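Local coordinates for protein lyase/mutase (Burkholderia cenocepacia, PDB 4LSB) that is a magnesium-binding enzyme of the lyase/mutase kind, in the phosphoenolpyruvate phosphomutase family, built on a TIM-barrel fold, at residues 122-127 against 143-148; 136-141 against 178-183; 161-166 against 188-193; 167-172 against 194-199. One frame throughout, in Å; residues are numbered along the deposited sequence.

Contact 1: residues 122-127 against 143-148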
# COMPACT_ATOMS: atom_id res chain seq x y z
N GLY B 122 -13.89 12.71 -12.84
CA GLY B 122 -13.83 12.84 -11.36
C GLY B 122 -15.17 13.15 -10.74
O GLY B 122 -16.09 13.50 -11.44
N SER B 123 -15.23 13.03 -9.40
CA SER B 123 -16.42 13.21 -8.59
C SER B 123 -16.37 14.44 -7.70
O SER B 123 -15.36 14.71 -7.03
CB SER B 123 -16.67 11.99 -7.67
OG SER B 123 -15.62 11.71 -6.73
N ILE B 124 -17.49 15.13 -7.63
CA ILE B 124 -17.69 16.26 -6.72
C ILE B 124 -18.89 15.95 -5.87
O ILE B 124 -19.99 15.78 -6.39
CB ILE B 124 -17.90 17.60 -7.45
CG1 ILE B 124 -16.67 17.98 -8.28
CG2 ILE B 124 -18.16 18.74 -6.48
CD1 ILE B 124 -15.37 18.24 -7.50
N GLU B 125 -18.67 15.91 -4.57
CA GLU B 125 -19.75 15.59 -3.66
C GLU B 125 -20.34 16.80 -2.97
O GLU B 125 -19.71 17.87 -2.91
CB GLU B 125 -19.30 14.55 -2.65
CG GLU B 125 -18.22 15.01 -1.70
CD GLU B 125 -17.42 13.86 -1.09
OE1 GLU B 125 -17.03 12.86 -1.76
OE2 GLU B 125 -17.13 14.00 0.10
N ASP B 126 -21.54 16.63 -2.43
CA ASP B 126 -22.26 17.73 -1.72
C ASP B 126 -22.20 17.67 -0.19
O ASP B 126 -23.10 18.12 0.49
CB ASP B 126 -23.71 17.81 -2.23
CG ASP B 126 -24.50 16.49 -2.02
OD1 ASP B 126 -23.94 15.64 -1.33
OD2 ASP B 126 -25.62 16.35 -2.52
N ALA B 127 -21.15 17.08 0.35
CA ALA B 127 -20.90 17.06 1.78
C ALA B 127 -20.03 18.25 2.10
O ALA B 127 -18.98 18.45 1.50
CB ALA B 127 -20.23 15.78 2.23
N GLU B 143 -25.22 25.00 -8.10
CA GLU B 143 -24.27 26.00 -8.63
C GLU B 143 -22.85 25.46 -8.66
O GLU B 143 -22.07 25.71 -9.63
CB GLU B 143 -24.26 27.26 -7.76
CG GLU B 143 -24.79 28.50 -8.42
CD GLU B 143 -24.47 29.75 -7.58
OE1 GLU B 143 -24.07 30.77 -8.19
OE2 GLU B 143 -24.59 29.69 -6.33
N ARG B 144 -22.51 24.74 -7.60
CA ARG B 144 -21.23 24.03 -7.52
C ARG B 144 -21.03 23.06 -8.69
O ARG B 144 -19.99 23.09 -9.36
CB ARG B 144 -21.08 23.29 -6.19
CG ARG B 144 -20.75 24.19 -5.00
CD ARG B 144 -21.11 23.49 -3.70
NE ARG B 144 -20.51 22.15 -3.63
CZ ARG B 144 -19.26 21.91 -3.27
NH1 ARG B 144 -18.42 22.91 -2.93
NH2 ARG B 144 -18.83 20.67 -3.22
N ILE B 145 -21.98 22.17 -8.92
CA ILE B 145 -21.86 21.21 -10.04
C ILE B 145 -21.84 21.94 -11.39
O ILE B 145 -21.10 21.59 -12.30
CB ILE B 145 -23.00 20.16 -10.02
CG1 ILE B 145 -22.84 19.26 -8.80
CG2 ILE B 145 -23.03 19.33 -11.31
CD1 ILE B 145 -21.54 18.48 -8.71
N ALA B 146 -22.60 23.01 -11.51
CA ALA B 146 -22.60 23.79 -12.74
C ALA B 146 -21.20 24.37 -13.09
O ALA B 146 -20.77 24.40 -14.25
CB ALA B 146 -23.61 24.91 -12.63
N ALA B 147 -20.48 24.77 -12.07
CA ALA B 147 -19.13 25.30 -12.22
C ALA B 147 -18.18 24.17 -12.59
O ALA B 147 -17.25 24.36 -13.38
CB ALA B 147 -18.67 25.99 -10.92
N ALA B 148 -18.40 22.99 -12.01
CA ALA B 148 -17.56 21.82 -12.33
C ALA B 148 -17.79 21.42 -13.79
O ALA B 148 -16.85 21.11 -14.49
CB ALA B 148 -17.83 20.64 -11.41
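The backbone oxygen of E125 receives a hydrogen bond from the guanidinium of R144, with NH2 standing 3.0 Å from E125 O. The donor lies nearly along the C=O axis, and the oxygen sits at the guanidinium edge close to its plane, although the N-H...O angle of 137° leaves the bond bent. NH2 also donates to the carbonyl of N98, while NH1 donates to those of G101 and D102, so the carbonyls of E125, N98, G101 and D102 surround the group, and Y136 adds a cation-pi contact. A bend at chi3 (52°) turns the R144 chain toward E125. The same NH2 also rests 3.8 Å from I124 CG2.

I124 supplies the apolar half of the contact, directing its side chain at the helix. Its CB meets I145 CD1 at 4.0 Å, the two isoleucines lying alongside with their ends pointing opposite ways, and its CG1 rests against A148 CB at 4.3 Å. A148 also reaches V107 and I111 of helix 104-116, and I145 reaches A163 of the next strand. Strand segment 122-125 and helix segment 143-148 run nearly antiparallel, at 160° with their axes 9.6 Å apart, which is the strand-then-helix packing of a TIM-barrel beta-alpha unit; E125 sends its side chain to about 4 Å from the bound magnesium ion.

Contact 2: residues 136-141 against 178-183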
# COMPACT_ATOMS: atom_id res chain seq x y z
N TYR B 136 -24.63 20.50 1.50
CA TYR B 136 -24.89 21.83 0.94
C TYR B 136 -26.36 21.99 0.57
O TYR B 136 -27.00 21.06 0.11
CB TYR B 136 -24.05 22.14 -0.34
CG TYR B 136 -22.56 22.24 -0.11
CD1 TYR B 136 -21.97 23.41 0.41
CD2 TYR B 136 -21.75 21.19 -0.42
CE1 TYR B 136 -20.61 23.47 0.62
CE2 TYR B 136 -20.39 21.24 -0.21
CZ TYR B 136 -19.81 22.37 0.30
OH TYR B 136 -18.46 22.35 0.51
N ALA B 137 -26.90 23.20 0.73
CA ALA B 137 -28.24 23.51 0.21
C ALA B 137 -28.35 23.23 -1.30
O ALA B 137 -27.38 23.42 -2.06
CB ALA B 137 -28.63 24.94 0.54
N ARG B 138 -29.53 22.82 -1.74
CA ARG B 138 -29.79 22.48 -3.15
C ARG B 138 -29.27 23.50 -4.15
O ARG B 138 -28.67 23.16 -5.17
CB ARG B 138 -31.30 22.29 -3.38
CG ARG B 138 -31.77 21.89 -4.79
CD ARG B 138 -31.86 20.37 -5.00
NE ARG B 138 -33.11 19.72 -4.53
CZ ARG B 138 -34.24 19.61 -5.24
NH1 ARG B 138 -34.32 20.12 -6.47
NH2 ARG B 138 -35.30 19.00 -4.74
N ASP B 139 -29.55 24.77 -3.90
CA ASP B 139 -29.10 25.82 -4.79
C ASP B 139 -27.62 25.87 -4.91
O ASP B 139 -27.06 25.92 -6.01
CB ASP B 139 -29.49 27.19 -4.23
CG ASP B 139 -30.86 27.59 -4.62
OD1 ASP B 139 -31.45 26.91 -5.50
OD2 ASP B 139 -31.33 28.61 -4.07
N ALA B 140 -26.99 25.96 -3.75
CA ALA B 140 -25.57 26.04 -3.69
C ALA B 140 -24.94 24.79 -4.29
O ALA B 140 -23.91 24.89 -4.98
CB ALA B 140 -25.10 26.24 -2.27
N SER B 141 -25.52 23.62 -4.01
CA SER B 141 -25.00 22.36 -4.58
C SER B 141 -24.99 22.33 -6.10
O SER B 141 -24.02 21.93 -6.71
CB SER B 141 -25.83 21.17 -4.11
OG SER B 141 -25.58 20.92 -2.75
N THR B 178 -32.72 12.67 -2.32
CA THR B 178 -31.51 12.18 -2.95
C THR B 178 -31.72 12.12 -4.47
O THR B 178 -30.88 12.60 -5.22
CB THR B 178 -31.10 10.86 -2.33
OG1 THR B 178 -30.87 11.03 -0.92
CG2 THR B 178 -29.81 10.34 -2.99
N ILE B 179 -32.82 11.52 -4.93
CA ILE B 179 -33.13 11.50 -6.38
C ILE B 179 -33.26 12.88 -6.94
O ILE B 179 -32.77 13.16 -8.03
CB ILE B 179 -34.36 10.60 -6.70
CG1 ILE B 179 -33.95 9.13 -6.68
CG2 ILE B 179 -35.00 10.89 -8.04
CD1 ILE B 179 -35.13 8.20 -6.47
N ALA B 180 -33.89 13.79 -6.20
CA ALA B 180 -34.13 15.12 -6.74
C ALA B 180 -32.81 15.82 -6.94
O ALA B 180 -32.61 16.49 -7.93
CB ALA B 180 -35.03 15.93 -5.82
N ARG B 181 -31.91 15.71 -5.98
CA ARG B 181 -30.55 16.28 -6.13
C ARG B 181 -29.84 15.72 -7.36
O ARG B 181 -29.25 16.46 -8.19
CB ARG B 181 -29.75 15.99 -4.87
CG ARG B 181 -30.15 16.88 -3.68
CD ARG B 181 -29.36 16.52 -2.42
NE ARG B 181 -29.67 17.49 -1.37
CZ ARG B 181 -29.12 18.70 -1.23
NH1 ARG B 181 -28.16 19.11 -2.06
NH2 ARG B 181 -29.50 19.49 -0.24
N LEU B 182 -29.89 14.40 -7.52
CA LEU B 182 -29.17 13.76 -8.62
C LEU B 182 -29.73 14.21 -9.92
O LEU B 182 -29.00 14.44 -10.86
CB LEU B 182 -29.19 12.23 -8.58
CG LEU B 182 -28.46 11.59 -7.42
CD1 LEU B 182 -28.59 10.07 -7.53
CD2 LEU B 182 -26.99 11.97 -7.40
N VAL B 183 -31.05 14.31 -9.99
CA VAL B 183 -31.69 14.82 -11.20
C VAL B 183 -31.28 16.30 -11.47
O VAL B 183 -31.05 16.71 -12.61
CB VAL B 183 -33.23 14.73 -11.04
CG1 VAL B 183 -33.93 15.55 -12.12
CG2 VAL B 183 -33.66 13.28 -11.09
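Hydrogen bonding centres on R181, whose guanidinium meets the backbone oxygen of Y136 with both terminal nitrogens. NH2 makes the firmer bond, 3.0 Å to Y136 O and in the carbonyl plane, though tilted 27° from the guanidinium plane; the bond from NH1 to the same oxygen is weak. A further weak bond runs from R181 NH1 to S141 OG at 3.2 Å. The R181 chain is extended from CG to NE, which carries its charged end across to the start of helix 138-153, where A137 occupies the N-cap position. D177 fixes the other end of the group by a salt bridge to NE, and Y185 OH bonds to NH1.

The two helices, 138-153 and 175-187, belong to successive beta-alpha units of the TIM barrel and pack side by side on its outside.

Van der Waals contact comes chiefly from R138, an exposed residue that also meets a crystal neighbour. Its chain, bent at chi2 and chi3, lays one guanidinium face over A180, with NH2 3.3 Å from A180 CB. Further back, R138 CD packs against R181 CG at 4.1 Å.

Electrostatically the arginines are alike, R138 NE and R181 NE 5.2 Å apart and their guanidinium planes turned 70°, a closeness D177 probably eases.

Contact 3: residues 161-166 against 188-193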
# COMPACT_ATOMS: atom_id res chain seq x y z
N LEU B 161 -17.73 13.83 -15.61
CA LEU B 161 -18.04 14.36 -14.30
C LEU B 161 -19.09 13.53 -13.56
O LEU B 161 -20.21 13.38 -14.02
CB LEU B 161 -18.47 15.82 -14.30
CG LEU B 161 -18.79 16.40 -12.90
CD1 LEU B 161 -17.57 16.67 -12.05
CD2 LEU B 161 -19.60 17.69 -12.99
N THR B 162 -18.69 13.01 -12.41
CA THR B 162 -19.61 12.31 -11.51
C THR B 162 -20.05 13.29 -10.41
O THR B 162 -19.21 13.84 -9.70
CB THR B 162 -18.97 11.06 -10.89
OG1 THR B 162 -18.57 10.15 -11.91
CG2 THR B 162 -19.97 10.34 -10.00
N ALA B 163 -21.36 13.52 -10.28
CA ALA B 163 -21.90 14.32 -9.24
C ALA B 163 -22.42 13.37 -8.14
O ALA B 163 -23.17 12.43 -8.44
CB ALA B 163 -23.05 15.18 -9.77
N ARG B 164 -21.90 13.58 -6.93
CA ARG B 164 -22.28 12.79 -5.74
C ARG B 164 -23.25 13.50 -4.81
O ARG B 164 -23.11 14.69 -4.46
CB ARG B 164 -21.02 12.39 -4.95
CG ARG B 164 -20.30 11.18 -5.52
CD ARG B 164 -18.98 10.83 -4.85
NE ARG B 164 -19.14 10.56 -3.43
CZ ARG B 164 -18.25 9.93 -2.69
NH1 ARG B 164 -17.13 9.46 -3.20
NH2 ARG B 164 -18.49 9.77 -1.41
N CYS B 165 -24.24 12.76 -4.37
CA CYS B 165 -25.14 13.19 -3.30
C CYS B 165 -24.89 12.31 -2.07
O CYS B 165 -25.03 11.07 -2.12
CB CYS B 165 -26.60 13.15 -3.71
SG CYS B 165 -27.67 13.50 -2.30
N GLU B 166 -24.50 12.95 -0.98
CA GLU B 166 -23.97 12.24 0.16
C GLU B 166 -24.99 11.99 1.27
O GLU B 166 -24.62 11.55 2.34
CB GLU B 166 -22.76 12.98 0.71
CG GLU B 166 -21.68 13.20 -0.31
CD GLU B 166 -21.04 11.91 -0.78
OE1 GLU B 166 -20.34 11.27 0.04
OE2 GLU B 166 -21.20 11.54 -1.97
N ALA B 188 -27.89 20.08 -14.48
CA ALA B 188 -26.78 21.00 -14.55
C ALA B 188 -25.62 20.57 -15.47
O ALA B 188 -24.74 21.38 -15.72
CB ALA B 188 -26.29 21.32 -13.16
N GLY B 189 -25.59 19.31 -15.93
CA GLY B 189 -24.62 18.80 -16.92
C GLY B 189 -23.74 17.64 -16.43
O GLY B 189 -22.81 17.20 -17.11
N ALA B 190 -23.96 17.18 -15.21
CA ALA B 190 -23.19 16.01 -14.70
C ALA B 190 -23.34 14.78 -15.62
O ALA B 190 -24.41 14.51 -16.15
CB ALA B 190 -23.57 15.69 -13.27
N ASP B 191 -22.27 14.04 -15.84
CA ASP B 191 -22.33 12.91 -16.78
C ASP B 191 -22.73 11.62 -16.12
O ASP B 191 -23.32 10.76 -16.74
CB ASP B 191 -20.96 12.73 -17.41
CG ASP B 191 -20.48 13.98 -18.10
OD1 ASP B 191 -21.05 14.30 -19.16
OD2 ASP B 191 -19.56 14.65 -17.60
N VAL B 192 -22.39 11.49 -14.84
CA VAL B 192 -22.63 10.25 -14.09
C VAL B 192 -23.13 10.67 -12.74
O VAL B 192 -22.70 11.71 -12.22
CB VAL B 192 -21.37 9.40 -13.93
CG1 VAL B 192 -21.69 8.12 -13.17
CG2 VAL B 192 -20.74 9.10 -15.27
N LEU B 193 -24.12 9.96 -12.22
CA LEU B 193 -24.73 10.34 -10.94
C LEU B 193 -24.49 9.23 -9.90
O LEU B 193 -24.53 8.07 -10.21
CB LEU B 193 -26.25 10.58 -11.08
CG LEU B 193 -26.71 11.80 -11.88
CD1 LEU B 193 -26.06 13.09 -11.40
CD2 LEU B 193 -26.43 11.53 -13.35
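The carboxylate of D191 reaches across to L161, where OD2 accepts the backbone N-H through its anti lone pair, away from the other oxygen; OD2 is 2.8 Å from L161 N and the bond is nearly straight at 164°. R153 forms a salt bridge to the same oxygen. The other flat pair lies within segment 161-166: R164 forms a two-nitrogen salt bridge with E166, in which NE donates to OE2 at the guanidinium edge, in its plane and 2.7 Å away, and NH2 donates to OE1.

Parallel pairing joins T162 to V192 and A163 to L193. L161 O accepts from V192 N at 3.0 Å and also, at 2.8 Å, from D191 N, just before the strand. One step on, A163 N donates to V192 O at 3.0 Å, and T162 CA makes a CA-H...O contact to that same oxygen.

T162 and V192 share one face of the sheet and cross each other, OG1 lying 3.5 Å from V192 CB; R238 bonds to this hydroxyl. A163 and L193 share the opposite face, where A163 CB is 3.6 Å from A190 CB and also touches L193 CD1. G189 closes the preceding helix in a Schellman motif.

Strand 160-164 lies between 121-125 and 192-194 in the parallel barrel sheet, with the A163 side covered by Y185 of helix 175-187 and I145 of helix 138-153.

Contact 4: residues 167-172 against 194-199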
# COMPACT_ATOMS: atom_id res chain seq x y z
N ASN B 167 -26.25 12.28 0.98
CA ASN B 167 -27.34 12.18 1.94
C ASN B 167 -27.30 10.96 2.82
O ASN B 167 -27.39 11.08 4.06
CB ASN B 167 -28.67 12.20 1.21
CG ASN B 167 -29.22 13.59 1.02
OD1 ASN B 167 -28.71 14.56 1.58
ND2 ASN B 167 -30.25 13.69 0.22
N TYR B 168 -27.16 9.79 2.19
CA TYR B 168 -27.25 8.52 2.92
C TYR B 168 -26.06 8.27 3.81
O TYR B 168 -26.13 7.38 4.66
CB TYR B 168 -27.44 7.33 1.95
CG TYR B 168 -28.87 7.11 1.50
CD1 TYR B 168 -29.56 8.07 0.75
CD2 TYR B 168 -29.53 5.92 1.81
CE1 TYR B 168 -30.86 7.85 0.33
CE2 TYR B 168 -30.83 5.69 1.40
CZ TYR B 168 -31.50 6.64 0.67
OH TYR B 168 -32.77 6.38 0.28
N LEU B 169 -24.95 8.98 3.60
CA LEU B 169 -23.81 8.86 4.50
C LEU B 169 -23.89 9.82 5.72
O LEU B 169 -23.05 9.73 6.63
CB LEU B 169 -22.48 9.06 3.78
CG LEU B 169 -22.21 8.22 2.51
CD1 LEU B 169 -20.82 8.57 2.00
CD2 LEU B 169 -22.32 6.72 2.74
N HIS B 170 -24.88 10.70 5.76
CA HIS B 170 -24.98 11.68 6.85
C HIS B 170 -26.38 11.67 7.51
O HIS B 170 -26.99 12.72 7.78
CB HIS B 170 -24.60 13.08 6.34
CG HIS B 170 -23.18 13.19 5.91
ND1 HIS B 170 -22.75 12.83 4.65
CD2 HIS B 170 -22.06 13.58 6.58
CE1 HIS B 170 -21.44 13.00 4.56
NE2 HIS B 170 -21.00 13.45 5.72
N GLY B 171 -26.92 10.49 7.72
CA GLY B 171 -28.22 10.34 8.36
C GLY B 171 -29.50 10.79 7.67
O GLY B 171 -30.58 10.64 8.24
N ARG B 172 -29.40 11.34 6.46
CA ARG B 172 -30.59 11.67 5.65
C ARG B 172 -30.85 10.56 4.61
O ARG B 172 -30.62 10.74 3.41
CB ARG B 172 -30.38 13.02 4.96
N TYR B 194 -24.25 9.62 -8.66
CA TYR B 194 -23.82 8.63 -7.66
C TYR B 194 -24.31 9.05 -6.25
O TYR B 194 -23.97 10.14 -5.79
CB TYR B 194 -22.31 8.51 -7.72
CG TYR B 194 -21.51 7.70 -6.65
CD1 TYR B 194 -22.07 6.70 -5.87
CD2 TYR B 194 -20.16 7.92 -6.52
CE1 TYR B 194 -21.30 5.99 -4.95
CE2 TYR B 194 -19.40 7.24 -5.62
CZ TYR B 194 -19.98 6.27 -4.83
OH TYR B 194 -19.14 5.61 -3.96
N ALA B 195 -25.09 8.17 -5.61
CA ALA B 195 -25.51 8.35 -4.20
C ALA B 195 -24.96 7.23 -3.30
O ALA B 195 -25.57 6.19 -3.18
CB ALA B 195 -27.02 8.36 -4.12
N PRO B 196 -23.80 7.43 -2.68
CA PRO B 196 -23.24 6.35 -1.89
C PRO B 196 -24.12 6.07 -0.67
O PRO B 196 -24.74 6.99 -0.12
CB PRO B 196 -21.85 6.86 -1.51
CG PRO B 196 -21.91 8.33 -1.69
CD PRO B 196 -22.91 8.61 -2.71
N GLY B 197 -24.21 4.81 -0.28
CA GLY B 197 -25.15 4.45 0.81
C GLY B 197 -26.49 3.88 0.43
O GLY B 197 -27.09 3.18 1.24
N ILE B 198 -27.00 4.15 -0.77
CA ILE B 198 -28.16 3.44 -1.29
C ILE B 198 -27.76 2.01 -1.76
O ILE B 198 -27.00 1.83 -2.72
CB ILE B 198 -28.85 4.18 -2.43
CG1 ILE B 198 -29.13 5.62 -2.04
CG2 ILE B 198 -30.16 3.49 -2.78
CD1 ILE B 198 -30.10 6.31 -2.96
N THR B 199 -28.27 1.01 -1.04
CA THR B 199 -27.88 -0.37 -1.26
C THR B 199 -29.07 -1.26 -1.64
O THR B 199 -28.85 -2.36 -2.14
CB THR B 199 -27.20 -0.99 0.00
OG1 THR B 199 -27.99 -0.68 1.15
CG2 THR B 199 -25.80 -0.39 0.23
O HOH W 1 -26.21 9.25 -0.52
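Y168 and I198 meet where two neighbouring beta-alpha loops of the TIM barrel lie against each other, one following strand 160-164 and the other strand 192-194. The first opens with a short 3-10 segment beginning at N167; the second makes a type II beta turn from A195 to I198, with G197 at the position of positive phi (100°) and only a weak closing bond from I198 N to A195 O.

The main aromatic interaction is a CH-pi contact. I198 CG1 stands over the centre of the Y168 ring, 3.5 Å from its centroid and 5° off the normal. I198 CD1 continues outward over the same ring, lying 3.7 Å from Y168 CE1. The isoleucine's CG1 lies anti to its carbonyl carbon (chi1 -50°), the setting that brings this branch over the ring. L175 and E203 also border both residues, so the tyrosine-isoleucine pair is flanked by the first turns of helices 175-187 and 201-211.

Purely apolar packing is supplied by L169 and P196, whose side chains cross at about a right angle with L169 CD1 3.9 Å from P196 CG. L169 CD2 bends round to the proline carbonyl. G197, which has no side chain to stand between them, lets the two backbones come close: its CA is 5.0 Å from Y168 CA, and its oxygen approaches Y168 CD2 obliquely.

Polar contact is made through solvent. One water accepts from Y168 N at 2.9 Å and donates to P196 O at 2.7 Å, joining the two loops' backbones without a direct bond.

In the fold
Contacts 1, 3 and 4 are buried, whereas contact 2 is only partly so, lying farthest from the chain's centre. Contacts 1 and 2 share helix 138-153: contact 1 ties it inward to its strand, contact 2 joins its start laterally to helix 175-187. Contacts 1 and 3 meet within the sheet, where strands 121-125 and 160-164 are neighbours. Chemistry follows place. Sheet bonds dominate in contact 3, isoleucines and an inward-reaching arginine in contact 1, an arginine reaching the start of the neighbouring helix beside a second arginine in contact 2, and a ring-face contact with a bridging water in contact 4, which continues the strands of contact 3 into their loops.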